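Local coordinates for protein LigF (Sphingobium sp. SYK-6, PDB 4XT0), which cleaves beta-aryl ether bonds in lignin as a glutathione-binding beta-etherase of the GST superfamily, at residues S39-H44 / K124-K129. Sequence-based numbering, arbitrary orientation.
Sequences SKFEQH and KAIAQK. With GSH (glutathione), chain B.
Phe41 meets Ile126 from a left-handed backbone conformation (phi 48°, psi 38°), and its ring shares with Ser39 the loop's contact with the short helix 124-128. The ring's far end does the touching: CZ lies 3.4 Å from CG2 of Ile126, the methyl approaching obliquely. Ile126 forks over the loop, with CG2 anti to the backbone N and aimed at the ring, while CD1 at the end of the other branch rests 4.2 Å from CA of Ser39. Trp152 and His138 pack against the Phe41 ring. The contact bridges the two domains of the GST fold, joining the loop after strand 32-35 of the thioredoxin-like domain to the helical C-terminal domain. Beyond Phe41 the loop closes with His44 N bonded to Phe41 O (2.9 Å) and turns to glutathione. There Gln43 NE2 gives a nearly straight bond (177°) to carboxylate oxygen O31 at 3.1 Å, and His44 NE2 adds a weak, strongly bent one to the same oxygen. Replacing Gln43 with an alanine would probably leave O31 with only the weak histidine bond from this loop and take away the CG that lies over one face of the His44 ring, toward its rim. His44 ND1 is hydrogen-bonded to His138.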
loop_
_atom_site.group_PDB
_atom_site.type_symbol
_atom_site.label_atom_id
_atom_site.label_comp_id
_atom_site.label_asym_id
_atom_site.label_seq_id
_atom_site.Cartn_x
_atom_site.Cartn_y
_atom_site.Cartn_z
ATOM N N SER A 39 16.571 -5.340 -20.161
ATOM C CA SER A 39 16.633 -5.418 -21.624
ATOM C C SER A 39 16.668 -6.876 -22.096
ATOM O O SER A 39 16.306 -7.178 -23.226
ATOM C CB SER A 39 17.846 -4.640 -22.169
ATOM O OG SER A 39 19.073 -5.282 -21.871
ATOM N N LYS A 40 17.080 -7.777 -21.210
ATOM C CA LYS A 40 17.075 -9.209 -21.507
ATOM C C LYS A 40 15.969 -9.950 -20.754
ATOM O O LYS A 40 15.985 -11.176 -20.677
ATOM C CB LYS A 40 18.433 -9.825 -21.166
ATOM C CG LYS A 40 19.573 -9.263 -22.000
ATOM C CD LYS A 40 20.916 -9.576 -21.376
ATOM C CE LYS A 40 22.034 -8.955 -22.189
ATOM N NZ LYS A 40 23.365 -9.177 -21.568
ATOM N N PHE A 41 15.018 -9.195 -20.206
ATOM C CA PHE A 41 13.927 -9.756 -19.400
ATOM C C PHE A 41 14.430 -10.736 -18.350
ATOM O O PHE A 41 13.797 -11.755 -18.104
ATOM C CB PHE A 41 12.900 -10.459 -20.296
ATOM C CG PHE A 41 12.186 -9.540 -21.247
ATOM C CD1 PHE A 41 12.699 -9.291 -22.511
ATOM C CD2 PHE A 41 10.999 -8.928 -20.879
ATOM C CE1 PHE A 41 12.043 -8.444 -23.390
ATOM C CE2 PHE A 41 10.340 -8.079 -21.749
ATOM C CZ PHE A 41 10.861 -7.840 -23.008
ATOM N N GLU A 42 15.576 -10.438 -17.747
ATOM C CA GLU A 42 16.169 -11.351 -16.774
ATOM C C GLU A 42 15.278 -11.525 -15.545
ATOM O O GLU A 42 15.392 -12.534 -14.842
ATOM C CB GLU A 42 17.565 -10.871 -16.360
ATOM C CG GLU A 42 18.632 -11.204 -17.402
ATOM C CD GLU A 42 20.033 -10.758 -17.012
ATOM O OE1 GLU A 42 20.205 -10.133 -15.937
ATOM O OE2 GLU A 42 20.968 -11.027 -17.802
ATOM N N GLN A 43 14.371 -10.579 -15.292
ATOM C CA GLN A 43 13.464 -10.733 -14.139
ATOM C C GLN A 43 12.507 -11.898 -14.391
ATOM O O GLN A 43 11.820 -12.355 -13.478
ATOM C CB GLN A 43 12.683 -9.436 -13.843
ATOM C CG GLN A 43 11.590 -9.065 -14.844
ATOM C CD GLN A 43 12.130 -8.279 -16.039
ATOM O OE1 GLN A 43 13.307 -8.387 -16.383
ATOM N NE2 GLN A 43 11.272 -7.487 -16.667
ATOM N N HIS A 44 12.482 -12.387 -15.633
ATOM C CA HIS A 44 11.622 -13.509 -16.001
ATOM C C HIS A 44 12.435 -14.765 -16.273
ATOM O O HIS A 44 11.905 -15.767 -16.748
ATOM C CB HIS A 44 10.788 -13.161 -17.235
ATOM C CG HIS A 44 9.922 -11.957 -17.047
ATOM N ND1 HIS A 44 9.537 -11.147 -18.095
ATOM C CD2 HIS A 44 9.370 -11.421 -15.935
ATOM C CE1 HIS A 44 8.786 -10.164 -17.637
ATOM N NE2 HIS A 44 8.670 -10.305 -16.324
ATOM N N LYS A 124 9.439 1.470 -24.664
ATOM C CA LYS A 124 8.962 1.131 -25.997
ATOM C C LYS A 124 9.906 0.187 -26.737
ATOM O O LYS A 124 9.455 -0.679 -27.490
ATOM C CB LYS A 124 8.756 2.409 -26.816
ATOM C CG LYS A 124 7.453 2.442 -27.590
ATOM C CD LYS A 124 6.266 2.307 -26.651
ATOM C CE LYS A 124 4.958 2.398 -27.411
ATOM N NZ LYS A 124 4.922 1.426 -28.529
ATOM N N ALA A 125 11.211 0.352 -26.515
ATOM C CA ALA A 125 12.228 -0.431 -27.230
ATOM C C ALA A 125 12.285 -1.872 -26.744
ATOM O O ALA A 125 12.313 -2.810 -27.550
ATOM C CB ALA A 125 13.592 0.213 -27.093
ATOM N N ILE A 126 12.320 -2.043 -25.424
ATOM C CA ILE A 126 12.228 -3.370 -24.834
ATOM C C ILE A 126 10.896 -3.992 -25.236
ATOM O O ILE A 126 10.847 -5.127 -25.710
ATOM C CB ILE A 126 12.346 -3.334 -23.295
ATOM C CG1 ILE A 126 13.631 -2.620 -22.861
ATOM C CG2 ILE A 126 12.302 -4.742 -22.721
ATOM C CD1 ILE A 126 13.712 -2.387 -21.342
ATOM N N ALA A 127 9.825 -3.219 -25.072
ATOM C CA ALA A 127 8.468 -3.676 -25.367
ATOM C C ALA A 127 8.289 -4.180 -26.797
ATOM O O ALA A 127 7.364 -4.940 -27.071
ATOM C CB ALA A 127 7.466 -2.559 -25.093
ATOM N N GLN A 128 9.169 -3.761 -27.705
ATOM C CA GLN A 128 9.005 -4.077 -29.121
ATOM C C GLN A 128 10.170 -4.878 -29.706
ATOM O O GLN A 128 10.198 -5.142 -30.908
ATOM C CB GLN A 128 8.805 -2.782 -29.916
ATOM C CG GLN A 128 7.509 -2.050 -29.566
ATOM C CD GLN A 128 7.409 -0.675 -30.200
ATOM O OE1 GLN A 128 6.459 0.068 -29.951
ATOM N NE2 GLN A 128 8.393 -0.328 -31.022
ATOM N N LYS A 129 11.113 -5.268 -28.848
ATOM C CA LYS A 129 12.274 -6.068 -29.251
ATOM C C LYS A 129 11.887 -7.283 -30.083
ATOM O O LYS A 129 12.291 -7.423 -31.240
ATOM C CB LYS A 129 13.057 -6.543 -28.020
ATOM C CG LYS A 129 13.862 -5.470 -27.311
ATOM C CD LYS A 129 14.872 -4.810 -28.244
ATOM C CE LYS A 129 15.987 -5.768 -28.647
ATOM N NZ LYS A 129 17.016 -5.094 -29.488
HETATM N N1 GSH B . 5.152 -4.006 -5.090
HETATM C CA1 GSH B . 6.468 -4.315 -5.669
HETATM C C1 GSH B . 7.602 -3.608 -4.933
HETATM O O11 GSH B . 8.684 -4.149 -4.820
HETATM O O12 GSH B . 7.438 -2.379 -4.419
HETATM C CB1 GSH B . 6.458 -3.872 -7.146
HETATM C CG1 GSH B . 7.757 -4.340 -7.795
HETATM C CD1 GSH B . 7.838 -3.824 -9.219
HETATM O OE1 GSH B . 6.872 -3.298 -9.735
HETATM N N2 GSH B . 8.994 -3.954 -9.901
HETATM C CA2 GSH B . 9.108 -3.468 -11.285
HETATM C C2 GSH B . 9.403 -4.641 -12.198
HETATM O O2 GSH B . 9.940 -5.633 -11.740
HETATM C CB2 GSH B . 10.288 -2.492 -11.386
HETATM S SG2 GSH B . 9.948 -0.911 -10.547
HETATM N N3 GSH B . 9.090 -4.593 -13.525
HETATM C CA3 GSH B . 9.428 -5.743 -14.381
HETATM C C3 GSH B . 8.230 -6.546 -14.840
HETATM O O31 GSH B . 8.352 -7.283 -15.794
HETATM O O32 GSH B . 7.042 -6.463 -14.206
#